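Local coordinates for dihydrodipicolinate reductase N-terminus domain-containing protein (Mycobacterium smegmatis, PDB 6IAQ) that acts as an NADP-dependent amine dehydrogenase, one of a family of native enzymes used for the asymmetric reductive amination of ketones, at residues A[86-90]-A[120-124]; A[166-172]-A[279-283]; A[181-187]-A[247-252]; A[145-150]-A[207-211]. All coordinates share one frame; numbering follows the deposited sequence.

Interaction 1: A[86-90]-A[120-124]; sequences LTDAV and LSAEL
Leu120 reaches across to Leu86 and Val90 and shares its side chain between them. Its CB lies 3.9 Å from Leu86 CD2, CD1 rests against the backbone at the start of the other helix, 4.0 Å from Leu86 O, and CD2 meets Val90 CG2 at 4.0 Å. Leu86 and Leu120 lie alongside each other with their ends pointing opposite ways, whereas Val90 crosses Leu120 at about a right angle. With chi1 at 70°, Val90 holds CG2 anti to its backbone N, and this methyl enters the angle between Leu120 and Leu124, 4.1 Å from Leu124 CD1. In this Rossmann-type N-terminal domain, helices 86-98 and 118-130 follow the neighbouring strands 77-80 and 102-105 of the parallel sheet and run side by side, the short segments inclined by 24° with axes 11.2 Å apart. The spacing is filled by three leucines and a valine. The second methyl of Leu86, CD1, touches Leu124 CD1 at 3.9 Å, these two side chains likewise running head to tail. Leu86 CD2 also packs 3.6 Å from Ser121 OG, a hydroxyl already hydrogen-bonded to Ser117 O. One turn beyond Val90, Leu93 touches both Leu86 and Leu124, and Arg94 forms a salt bridge with Glu123.

Interaction 2: A[166-172]-A[279-283]; sequences ASWNVDD and EGDIN
Asp281 lays its side chain along the backbone of Ser167 and Trp168. Its CB sits 3.3 Å from Ser167 O, and CG follows at 3.5 Å from the same oxygen. Placing CG anti to the carbonyl carbon (chi1 -65°) carries the carboxylate on past Ser167, where OD1 comes to 3.6 Å from Trp168 CA. The other oxygen, OD2, faces Asp172 OD2 at 4.0 Å, the two carboxylate planes turned 68° apart. Three waters link these like charges, each within hydrogen-bonding distance of both side chains; one also accepts from Asn169 N. Thr302 OG1 is a further partner of Asp281 OD2. The setting is the end of strand 158-169, paired antiparallel with strand 282-288 in the mixed sheet of the C-terminal domain. Ser167 N donates to Ile282 O over 3.2 Å, while the return bond from Ile282 N is weak. Beside this pairing, Ile282 CG1 packs on Ser167 CB at 3.8 Å. Ser167 OG, which bonds to Tyr275 OH, is also joined through a water to Gly280 O. Beyond the strand the chain turns at Asn169, whose OD1 accepts from Asp171 N in an Asx turn, and this bend brings Asp172 round to meet Asp281.

Interaction 3: A[181-187]-A[247-252]; sequences QQVGRTV and GDVIGF
The Phe252 ring carries the amide of Gln181 on one face: NE2 stands 3.4 Å above the ring plane, over its centre, and OE1 lies 3.3 Å from CZ. Amide and ring planes are 38° apart, so the group is tilted over the ring and not stacked flat on it. A bend at chi2 (-56°) folds the glutamine chain over the ring, and NE2 is tied down by a hydrogen bond to Gly272 O. Phe252 also makes a cation-pi contact with Arg199. Residues 182-185 form a type II turn, entered through a Schellman motif at Gln182 that ends helix 175-180. Gly184 N donates to Val249 O over 2.8 Å, and Val249 N returns a bond to Arg185 O over 3.0 Å, so the loop pairs with the first residue of strand 249-260. Val249 fits its side chain into the curve of the loop, CG1 3.5 Å from Gln182 O and CG2 3.5 Å from Arg185 O. At the far end a water accepts from Val187 N and donates to Gly247 O, next to Thr186, the N-cap of helix 187-195. Gly251 N, buried here, has no partner in the model, though Gly251 CA makes a CH...O contact with Gln181 O. The chemistry implies a connection whose pairing is fixed by two backbone bonds at Val249, while the Gln181 amide, held by Gly272 O, covers one face of Phe252.

Interaction 4: A[145-150]-A[207-211]; sequences WVNMIA and VLDAL
Trp145 and Val207 make the closest side-chain packing here, crossing at about a right angle with Val207 CG2 3.7 Å from CE3 of the indole. The other valine methyl, CG1, lies 3.8 Å from Trp145 CB. Further apolar pairs follow along the helices: Val146 CG1 meets Ala210 CB at 4.1 Å, and Leu211 spreads its two methyls, CD1 to Ile149 CG2 at 4.1 Å and CD2 near Ala150 CB at 4.3 Å. A second group of contacts sets methyls against backbone oxygens. Val207 CG1 lies 3.4 Å from Trp145 O, with Leu211 CD1 close by, and Leu211 CD2 is 3.5 Å from Val146 O. The latter oxygen is bonded within its helix to Ala150 N, but Trp145 O lies at a wider, pi-type turn and has no partner in the model. The two segments, in helices 141-153 and 203-215, cross at -38° with axes 9.5 Å apart, an approach to which the small Ala210 and Ala150 are suited. Strand 265-273 of the C-terminal domain's mixed sheet lies against both helices, and Phe268 meets Trp145 edge-to-face. Without a hydrogen bond across it, the contact depends on the fit of hydrocarbon surfaces, and the buried Trp145 carbonyl, walled by methyls, probably carries some desolvation cost.

In the fold
Interaction 1 belongs to the Rossmann-type domain, while the other three lie in the C-terminal domain and cross or nest along the chain. Interactions 1 and 4 are buried helix pairs with no hydrogen bond between their segments, although their axes differ in spacing and in the sense of crossing. Interactions 2 and 3 are only partly buried, reach the same mixed sheet and rely on backbone bonds and water. They touch through Trp168 on Gln181 and Val170 on Val183. Interaction 2 also meets interaction 4, where Trp145 packs on Ala166 and Trp168. Trp145, Trp168 and Gln181 each come within about 7 Å of the bound NADP, so three of the contacts border the cofactor region.

Interaction 1: A[86-90]-A[120-124]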
loop_
_atom_site.group_PDB
_atom_site.type_symbol
_atom_site.label_atom_id
_atom_site.label_comp_id
_atom_site.label_asym_id
_atom_site.label_seq_id
_atom_site.Cartn_x
_atom_site.Cartn_y
_atom_site.Cartn_z
ATOM N N LEU A 86 15.285 -8.727 20.377
ATOM C CA LEU A 86 16.662 -9.018 19.876
ATOM C C LEU A 86 17.530 -9.608 21.008
ATOM O O LEU A 86 18.431 -10.449 20.723
ATOM C CB LEU A 86 17.282 -7.747 19.295
ATOM C CG LEU A 86 18.229 -7.946 18.111
ATOM C CD1 LEU A 86 17.741 -9.004 17.138
ATOM C CD2 LEU A 86 18.496 -6.645 17.387
ATOM N N THR A 87 17.269 -9.180 22.236
ATOM C CA THR A 87 17.918 -9.665 23.477
ATOM C C THR A 87 17.795 -11.199 23.527
ATOM O O THR A 87 18.756 -11.839 23.912
ATOM C CB THR A 87 17.316 -8.889 24.660
ATOM O OG1 THR A 87 18.370 -8.692 25.584
ATOM C CG2 THR A 87 16.129 -9.554 25.319
ATOM N N ASP A 88 16.670 -11.761 23.086
ATOM C CA ASP A 88 16.449 -13.215 22.954
ATOM C C ASP A 88 16.855 -13.672 21.548
ATOM O O ASP A 88 17.611 -14.661 21.434
ATOM C CB ASP A 88 14.995 -13.569 23.292
ATOM C CG ASP A 88 14.574 -13.057 24.651
ATOM O OD1 ASP A 88 15.383 -13.187 25.585
ATOM O OD2 ASP A 88 13.456 -12.481 24.758
ATOM N N ALA A 89 16.391 -12.972 20.506
ATOM C CA ALA A 89 16.434 -13.434 19.097
ATOM C C ALA A 89 17.889 -13.475 18.590
ATOM O O ALA A 89 18.174 -14.209 17.635
ATOM C CB ALA A 89 15.583 -12.517 18.241
ATOM N N VAL A 90 18.766 -12.675 19.157
ATOM C CA VAL A 90 20.205 -12.646 18.749
ATOM C C VAL A 90 20.796 -14.060 18.814
ATOM O O VAL A 90 21.624 -14.396 17.938
ATOM C CB VAL A 90 21.018 -11.636 19.572
ATOM C CG1 VAL A 90 21.185 -12.087 21.029
ATOM C CG2 VAL A 90 22.360 -11.352 18.899
ATOM N N LEU A 120 23.411 -4.844 19.126
ATOM C CA LEU A 120 23.038 -6.175 18.596
ATOM C C LEU A 120 22.758 -6.048 17.099
ATOM O O LEU A 120 23.126 -6.975 16.349
ATOM C CB LEU A 120 21.845 -6.741 19.379
ATOM C CG LEU A 120 22.108 -7.008 20.865
ATOM C CD1 LEU A 120 20.830 -7.384 21.611
ATOM C CD2 LEU A 120 23.174 -8.083 21.037
ATOM N N SER A 121 22.131 -4.951 16.664
ATOM C CA SER A 121 21.858 -4.704 15.226
ATOM C C SER A 121 23.187 -4.597 14.450
ATOM O O SER A 121 23.344 -5.292 13.405
ATOM C CB SER A 121 20.953 -3.502 15.029
ATOM O OG SER A 121 19.642 -3.741 15.574
ATOM N N ALA A 122 24.112 -3.763 14.918
ATOM C CA ALA A 122 25.428 -3.568 14.241
ATOM C C ALA A 122 26.187 -4.908 14.135
ATOM O O ALA A 122 26.708 -5.252 13.040
ATOM C CB ALA A 122 26.230 -2.527 14.969
ATOM N N GLU A 123 26.193 -5.662 15.237
ATOM C CA GLU A 123 26.880 -6.974 15.366
ATOM C C GLU A 123 26.328 -7.909 14.278
ATOM O O GLU A 123 27.130 -8.507 13.476
ATOM C CB GLU A 123 26.552 -7.574 16.739
ATOM C CG GLU A 123 27.658 -8.228 17.551
ATOM C CD GLU A 123 27.049 -9.098 18.661
ATOM O OE1 GLU A 123 26.753 -8.546 19.758
ATOM O OE2 GLU A 123 26.830 -10.307 18.406
ATOM N N LEU A 124 24.991 -8.051 14.240
ATOM C CA LEU A 124 24.318 -9.045 13.365
ATOM C C LEU A 124 24.491 -8.626 11.912
ATOM O O LEU A 124 24.669 -9.520 11.053
ATOM C CB LEU A 124 22.834 -9.152 13.734
ATOM C CG LEU A 124 22.519 -9.972 14.987
ATOM C CD1 LEU A 124 21.039 -9.887 15.300
ATOM C CD2 LEU A 124 22.948 -11.426 14.792
#

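Interaction 2: A[166-172]-A[279-283]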
loop_
_atom_site.group_PDB
_atom_site.type_symbol
_atom_site.label_atom_id
_atom_site.label_comp_id
_atom_site.label_asym_id
_atom_site.label_seq_id
_atom_site.Cartn_x
_atom_site.Cartn_y
_atom_site.Cartn_z
ATOM N N ALA A 166 -4.707 -0.449 16.713
ATOM C CA ALA A 166 -4.649 -1.877 16.362
ATOM C C ALA A 166 -5.045 -2.719 17.564
ATOM O O ALA A 166 -4.732 -2.361 18.730
ATOM C CB ALA A 166 -3.269 -2.215 15.841
ATOM N N SER A 167 -5.710 -3.825 17.263
ATOM C CA SER A 167 -6.122 -4.849 18.240
ATOM C C SER A 167 -5.777 -6.220 17.652
ATOM O O SER A 167 -6.146 -6.482 16.518
ATOM C CB SER A 167 -7.601 -4.715 18.562
ATOM O OG SER A 167 -8.000 -5.664 19.540
ATOM N N TRP A 168 -5.115 -7.067 18.436
ATOM C CA TRP A 168 -4.969 -8.501 18.102
ATOM C C TRP A 168 -5.253 -9.361 19.336
ATOM O O TRP A 168 -5.207 -8.855 20.460
ATOM C CB TRP A 168 -3.619 -8.792 17.444
ATOM C CG TRP A 168 -2.430 -8.265 18.169
ATOM C CD1 TRP A 168 -1.778 -7.103 17.905
ATOM C CD2 TRP A 168 -1.715 -8.901 19.251
ATOM N NE1 TRP A 168 -0.696 -6.963 18.746
ATOM C CE2 TRP A 168 -0.649 -8.046 19.591
ATOM C CE3 TRP A 168 -1.860 -10.109 19.946
ATOM C CZ2 TRP A 168 0.277 -8.373 20.574
ATOM C CZ3 TRP A 168 -0.963 -10.421 20.937
ATOM C CH2 TRP A 168 0.091 -9.565 21.232
ATOM N N ASN A 169 -5.598 -10.612 19.064
ATOM C CA ASN A 169 -6.064 -11.632 20.026
ATOM C C ASN A 169 -4.890 -12.555 20.403
ATOM O O ASN A 169 -4.439 -13.315 19.552
ATOM C CB ASN A 169 -7.213 -12.423 19.429
ATOM C CG ASN A 169 -7.859 -13.374 20.396
ATOM O OD1 ASN A 169 -7.509 -13.407 21.573
ATOM N ND2 ASN A 169 -8.815 -14.140 19.916
ATOM N N VAL A 170 -4.463 -12.513 21.667
ATOM C CA VAL A 170 -3.518 -13.497 22.260
ATOM C C VAL A 170 -3.865 -14.922 21.811
ATOM O O VAL A 170 -2.960 -15.684 21.498
ATOM C CB VAL A 170 -3.508 -13.373 23.794
ATOM C CG1 VAL A 170 -2.926 -14.610 24.455
ATOM C CG2 VAL A 170 -2.748 -12.148 24.200
ATOM N N ASP A 171 -5.145 -15.296 21.807
ATOM C CA ASP A 171 -5.546 -16.709 21.587
ATOM C C ASP A 171 -5.426 -17.098 20.111
ATOM O O ASP A 171 -5.679 -18.256 19.807
ATOM C CB ASP A 171 -6.945 -16.976 22.159
ATOM C CG ASP A 171 -6.871 -17.365 23.639
ATOM O OD1 ASP A 171 -5.765 -17.319 24.217
ATOM O OD2 ASP A 171 -7.930 -17.704 24.203
ATOM N N ASP A 172 -5.051 -16.178 19.223
ATOM C CA ASP A 172 -4.698 -16.518 17.818
ATOM C C ASP A 172 -3.246 -17.023 17.747
ATOM O O ASP A 172 -2.878 -17.510 16.682
ATOM C CB ASP A 172 -4.862 -15.324 16.868
ATOM C CG ASP A 172 -6.291 -15.026 16.445
ATOM O OD1 ASP A 172 -7.188 -15.871 16.682
ATOM O OD2 ASP A 172 -6.499 -13.942 15.850
ATOM N N GLU A 279 -15.542 -10.094 19.905
ATOM C CA GLU A 279 -14.440 -9.126 19.655
ATOM C C GLU A 279 -13.733 -9.498 18.348
ATOM O O GLU A 279 -13.647 -10.661 18.029
ATOM C CB GLU A 279 -13.479 -9.066 20.848
ATOM C CG GLU A 279 -14.150 -8.564 22.097
ATOM C CD GLU A 279 -13.165 -8.269 23.208
ATOM O OE1 GLU A 279 -12.827 -9.233 23.954
ATOM O OE2 GLU A 279 -12.707 -7.115 23.275
ATOM N N GLY A 280 -13.238 -8.509 17.627
ATOM C CA GLY A 280 -12.505 -8.710 16.370
ATOM C C GLY A 280 -11.294 -7.802 16.298
ATOM O O GLY A 280 -11.303 -6.712 16.956
ATOM N N ASP A 281 -10.295 -8.227 15.537
ATOM C CA ASP A 281 -9.076 -7.421 15.277
ATOM C C ASP A 281 -9.456 -6.142 14.544
ATOM O O ASP A 281 -10.443 -6.159 13.729
ATOM C CB ASP A 281 -8.054 -8.207 14.442
ATOM C CG ASP A 281 -7.484 -9.428 15.148
ATOM O OD1 ASP A 281 -7.846 -9.646 16.348
ATOM O OD2 ASP A 281 -6.727 -10.180 14.488
ATOM N N ILE A 282 -8.653 -5.107 14.748
ATOM C CA ILE A 282 -8.798 -3.835 14.001
ATOM C C ILE A 282 -7.441 -3.331 13.535
ATOM O O ILE A 282 -6.407 -3.565 14.189
ATOM C CB ILE A 282 -9.572 -2.765 14.782
ATOM C CG1 ILE A 282 -8.808 -2.210 15.973
ATOM C CG2 ILE A 282 -10.969 -3.267 15.184
ATOM C CD1 ILE A 282 -9.181 -0.785 16.258
ATOM N N ASN A 283 -7.488 -2.629 12.414
ATOM C CA ASN A 283 -6.373 -1.824 11.883
ATOM C C ASN A 283 -6.969 -0.517 11.342
ATOM O O ASN A 283 -7.540 -0.540 10.249
ATOM C CB ASN A 283 -5.623 -2.555 10.778
ATOM C CG ASN A 283 -4.318 -1.860 10.454
ATOM O OD1 ASN A 283 -3.561 -1.553 11.382
ATOM N ND2 ASN A 283 -4.038 -1.662 9.180
HETATM O O HOH W 1 -11.067 -5.261 19.312
HETATM O O HOH W 2 -5.247 -11.596 16.371
HETATM O O HOH W 3 -8.516 -12.390 16.374
HETATM O O HOH W 4 -6.390 -13.033 13.149
#

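Interaction 3: A[181-187]-A[247-252]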
loop_
_atom_site.group_PDB
_atom_site.type_symbol
_atom_site.label_atom_id
_atom_site.label_comp_id
_atom_site.label_asym_id
_atom_site.label_seq_id
_atom_site.Cartn_x
_atom_site.Cartn_y
_atom_site.Cartn_z
ATOM N N GLN A 181 2.699 -11.277 27.072
ATOM C CA GLN A 181 1.561 -10.323 27.214
ATOM C C GLN A 181 1.030 -10.350 28.655
ATOM O O GLN A 181 0.071 -9.630 28.926
ATOM C CB GLN A 181 0.461 -10.649 26.198
ATOM C CG GLN A 181 0.840 -10.335 24.766
ATOM C CD GLN A 181 1.258 -8.895 24.570
ATOM O OE1 GLN A 181 2.415 -8.609 24.279
ATOM N NE2 GLN A 181 0.316 -7.974 24.741
ATOM N N GLN A 182 1.660 -11.123 29.547
ATOM C CA GLN A 182 1.379 -11.135 31.007
ATOM C C GLN A 182 -0.008 -11.704 31.283
ATOM O O GLN A 182 -0.568 -11.392 32.337
ATOM C CB GLN A 182 1.500 -9.723 31.584
ATOM C CG GLN A 182 2.811 -9.025 31.236
ATOM C CD GLN A 182 4.025 -9.814 31.656
ATOM O OE1 GLN A 182 4.177 -10.163 32.823
ATOM N NE2 GLN A 182 4.891 -10.099 30.694
ATOM N N VAL A 183 -0.505 -12.569 30.409
ATOM C CA VAL A 183 -1.840 -13.197 30.520
ATOM C C VAL A 183 -1.861 -14.083 31.765
ATOM O O VAL A 183 -0.961 -14.942 31.920
ATOM C CB VAL A 183 -2.183 -13.983 29.253
ATOM C CG1 VAL A 183 -3.458 -14.776 29.414
ATOM C CG2 VAL A 183 -2.262 -13.049 28.068
ATOM N N GLY A 184 -2.853 -13.848 32.629
ATOM C CA GLY A 184 -3.111 -14.652 33.837
ATOM C C GLY A 184 -2.368 -14.116 35.048
ATOM O O GLY A 184 -2.533 -14.686 36.116
ATOM N N ARG A 185 -1.567 -13.060 34.886
ATOM C CA ARG A 185 -0.786 -12.460 35.982
ATOM C C ARG A 185 -1.763 -11.608 36.784
ATOM O O ARG A 185 -2.845 -11.260 36.221
ATOM C CB ARG A 185 0.365 -11.587 35.468
ATOM C CG ARG A 185 1.344 -12.295 34.536
ATOM C CD ARG A 185 2.279 -13.246 35.278
ATOM N NE ARG A 185 3.309 -12.527 36.007
ATOM C CZ ARG A 185 4.046 -13.049 36.996
ATOM N NH1 ARG A 185 3.884 -14.317 37.361
ATOM N NH2 ARG A 185 4.942 -12.289 37.611
ATOM N N THR A 186 -1.390 -11.256 38.017
ATOM C CA THR A 186 -2.149 -10.297 38.854
ATOM C C THR A 186 -1.752 -8.895 38.406
ATOM O O THR A 186 -0.631 -8.723 37.842
ATOM C CB THR A 186 -1.896 -10.498 40.356
ATOM O OG1 THR A 186 -0.551 -10.120 40.616
ATOM C CG2 THR A 186 -2.127 -11.912 40.822
ATOM N N VAL A 187 -2.601 -7.912 38.708
ATOM C CA VAL A 187 -2.308 -6.475 38.457
ATOM C C VAL A 187 -1.023 -6.071 39.192
ATOM O O VAL A 187 -0.248 -5.283 38.630
ATOM C CB VAL A 187 -3.524 -5.613 38.821
ATOM C CG1 VAL A 187 -3.188 -4.132 38.807
ATOM C CG2 VAL A 187 -4.687 -5.905 37.868
ATOM N N GLY A 247 -10.871 -9.512 36.821
ATOM C CA GLY A 247 -9.764 -8.761 37.439
ATOM C C GLY A 247 -8.380 -9.282 37.056
ATOM O O GLY A 247 -7.413 -8.547 37.268
ATOM N N ASP A 248 -8.270 -10.501 36.519
ATOM C CA ASP A 248 -6.962 -11.036 36.020
ATOM C C ASP A 248 -6.485 -10.200 34.829
ATOM O O ASP A 248 -7.324 -9.642 34.082
ATOM C CB ASP A 248 -7.050 -12.512 35.630
ATOM C CG ASP A 248 -7.106 -13.475 36.805
ATOM O OD1 ASP A 248 -6.967 -13.008 37.950
ATOM O OD2 ASP A 248 -7.293 -14.686 36.568
ATOM N N VAL A 249 -5.171 -10.080 34.664
ATOM C CA VAL A 249 -4.567 -9.420 33.473
ATOM C C VAL A 249 -4.745 -10.363 32.280
ATOM O O VAL A 249 -4.491 -11.574 32.428
ATOM C CB VAL A 249 -3.098 -9.029 33.697
ATOM C CG1 VAL A 249 -2.483 -8.451 32.428
ATOM C CG2 VAL A 249 -2.971 -8.050 34.857
ATOM N N ILE A 250 -5.208 -9.831 31.139
ATOM C CA ILE A 250 -5.452 -10.658 29.922
ATOM C C ILE A 250 -4.629 -10.130 28.739
ATOM O O ILE A 250 -4.862 -10.609 27.625
ATOM C CB ILE A 250 -6.951 -10.725 29.583
ATOM C CG1 ILE A 250 -7.524 -9.341 29.264
ATOM C CG2 ILE A 250 -7.712 -11.440 30.676
ATOM C CD1 ILE A 250 -8.949 -9.372 28.717
ATOM N N GLY A 251 -3.715 -9.195 28.990
ATOM C CA GLY A 251 -2.882 -8.597 27.955
ATOM C C GLY A 251 -2.559 -7.188 28.311
ATOM O O GLY A 251 -2.689 -6.823 29.486
ATOM N N PHE A 252 -2.176 -6.394 27.327
ATOM C CA PHE A 252 -1.910 -4.968 27.588
ATOM C C PHE A 252 -2.066 -4.156 26.312
ATOM O O PHE A 252 -2.008 -4.703 25.192
ATOM C CB PHE A 252 -0.536 -4.743 28.245
ATOM C CG PHE A 252 0.677 -5.174 27.458
ATOM C CD1 PHE A 252 1.189 -4.394 26.431
ATOM C CD2 PHE A 252 1.379 -6.311 27.823
ATOM C CE1 PHE A 252 2.319 -4.788 25.727
ATOM C CE2 PHE A 252 2.502 -6.705 27.111
ATOM C CZ PHE A 252 2.974 -5.935 26.079
HETATM O O HOH W 5 -5.382 -8.816 39.364
#

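Interaction 4: A[145-150]-A[207-211]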
loop_
_atom_site.group_PDB
_atom_site.type_symbol
_atom_site.label_atom_id
_atom_site.label_comp_id
_atom_site.label_asym_id
_atom_site.label_seq_id
_atom_site.Cartn_x
_atom_site.Cartn_y
_atom_site.Cartn_z
ATOM N N TRP A 145 1.100 -2.091 9.153
ATOM C CA TRP A 145 1.547 -1.011 10.066
ATOM C C TRP A 145 2.695 -0.197 9.450
ATOM O O TRP A 145 2.959 0.887 9.997
ATOM C CB TRP A 145 1.913 -1.535 11.459
ATOM C CG TRP A 145 0.795 -2.180 12.207
ATOM C CD1 TRP A 145 -0.542 -2.070 11.953
ATOM C CD2 TRP A 145 0.913 -3.017 13.365
ATOM N NE1 TRP A 145 -1.265 -2.781 12.873
ATOM C CE2 TRP A 145 -0.398 -3.400 13.737
ATOM C CE3 TRP A 145 1.997 -3.551 14.075
ATOM C CZ2 TRP A 145 -0.650 -4.282 14.791
ATOM C CZ3 TRP A 145 1.746 -4.379 15.156
ATOM C CH2 TRP A 145 0.441 -4.755 15.498
ATOM N N VAL A 146 3.346 -0.669 8.390
ATOM C CA VAL A 146 4.509 0.054 7.811
ATOM C C VAL A 146 4.269 0.407 6.341
ATOM O O VAL A 146 4.015 1.600 6.077
ATOM C CB VAL A 146 5.817 -0.727 8.011
ATOM C CG1 VAL A 146 6.997 0.012 7.396
ATOM C CG2 VAL A 146 6.059 -1.069 9.478
ATOM N N ASN A 147 4.365 -0.545 5.409
ATOM C CA ASN A 147 4.425 -0.242 3.961
ATOM C C ASN A 147 3.088 0.368 3.439
ATOM O O ASN A 147 3.147 1.293 2.582
ATOM C CB ASN A 147 4.860 -1.456 3.151
ATOM C CG ASN A 147 6.368 -1.704 3.281
ATOM O OD1 ASN A 147 7.153 -0.878 2.861
ATOM N ND2 ASN A 147 6.800 -2.797 3.893
ATOM N N MET A 148 1.929 -0.125 3.884
ATOM C CA MET A 148 0.625 0.417 3.426
ATOM C C MET A 148 0.408 1.804 4.042
ATOM O O MET A 148 -0.239 2.665 3.393
ATOM C CB MET A 148 -0.547 -0.483 3.847
ATOM C CG MET A 148 -1.837 -0.083 3.122
ATOM S SD MET A 148 -3.106 -1.309 3.417
ATOM C CE MET A 148 -2.663 -2.445 2.111
ATOM N N ILE A 149 0.932 2.027 5.242
ATOM C CA ILE A 149 0.811 3.335 5.918
ATOM C C ILE A 149 1.715 4.360 5.224
ATOM O O ILE A 149 1.238 5.486 4.940
ATOM C CB ILE A 149 1.072 3.239 7.427
ATOM C CG1 ILE A 149 0.186 2.199 8.105
ATOM C CG2 ILE A 149 0.910 4.602 8.080
ATOM C CD1 ILE A 149 -1.290 2.238 7.692
ATOM N N ALA A 150 2.955 3.999 4.912
ATOM C CA ALA A 150 3.851 4.880 4.134
ATOM C C ALA A 150 3.224 5.190 2.765
ATOM O O ALA A 150 3.335 6.338 2.296
ATOM C CB ALA A 150 5.218 4.258 4.004
ATOM N N VAL A 207 7.566 -0.037 14.996
ATOM C CA VAL A 207 6.702 0.421 13.865
ATOM C C VAL A 207 7.019 1.891 13.552
ATOM O O VAL A 207 7.273 2.208 12.386
ATOM C CB VAL A 207 5.206 0.209 14.171
ATOM C CG1 VAL A 207 4.319 0.909 13.138
ATOM C CG2 VAL A 207 4.878 -1.274 14.190
ATOM N N LEU A 208 6.972 2.754 14.554
ATOM C CA LEU A 208 7.164 4.213 14.354
ATOM C C LEU A 208 8.614 4.514 13.939
ATOM O O LEU A 208 8.801 5.416 13.110
ATOM C CB LEU A 208 6.741 4.954 15.617
ATOM C CG LEU A 208 5.271 4.812 15.998
ATOM C CD1 LEU A 208 4.890 5.743 17.137
ATOM C CD2 LEU A 208 4.351 5.006 14.795
ATOM N N ASP A 209 9.605 3.769 14.430
ATOM C CA ASP A 209 11.018 3.988 14.005
ATOM C C ASP A 209 11.093 3.748 12.497
ATOM O O ASP A 209 11.743 4.519 11.794
ATOM C CB ASP A 209 12.015 3.088 14.753
ATOM C CG ASP A 209 12.235 3.442 16.227
ATOM O OD1 ASP A 209 11.855 4.562 16.635
ATOM O OD2 ASP A 209 12.796 2.588 16.969
ATOM N N ALA A 210 10.430 2.702 11.998
ATOM C CA ALA A 210 10.419 2.349 10.558
ATOM C C ALA A 210 9.757 3.482 9.755
ATOM O O ALA A 210 10.317 3.850 8.703
ATOM C CB ALA A 210 9.712 1.035 10.332
ATOM N N LEU A 211 8.597 3.987 10.197
ATOM C CA LEU A 211 7.850 5.022 9.427
ATOM C C LEU A 211 8.677 6.311 9.386
ATOM O O LEU A 211 8.820 6.896 8.322
ATOM C CB LEU A 211 6.473 5.238 10.061
ATOM C CG LEU A 211 5.450 4.136 9.805
ATOM C CD1 LEU A 211 4.181 4.427 10.569
ATOM C CD2 LEU A 211 5.159 3.985 8.321
#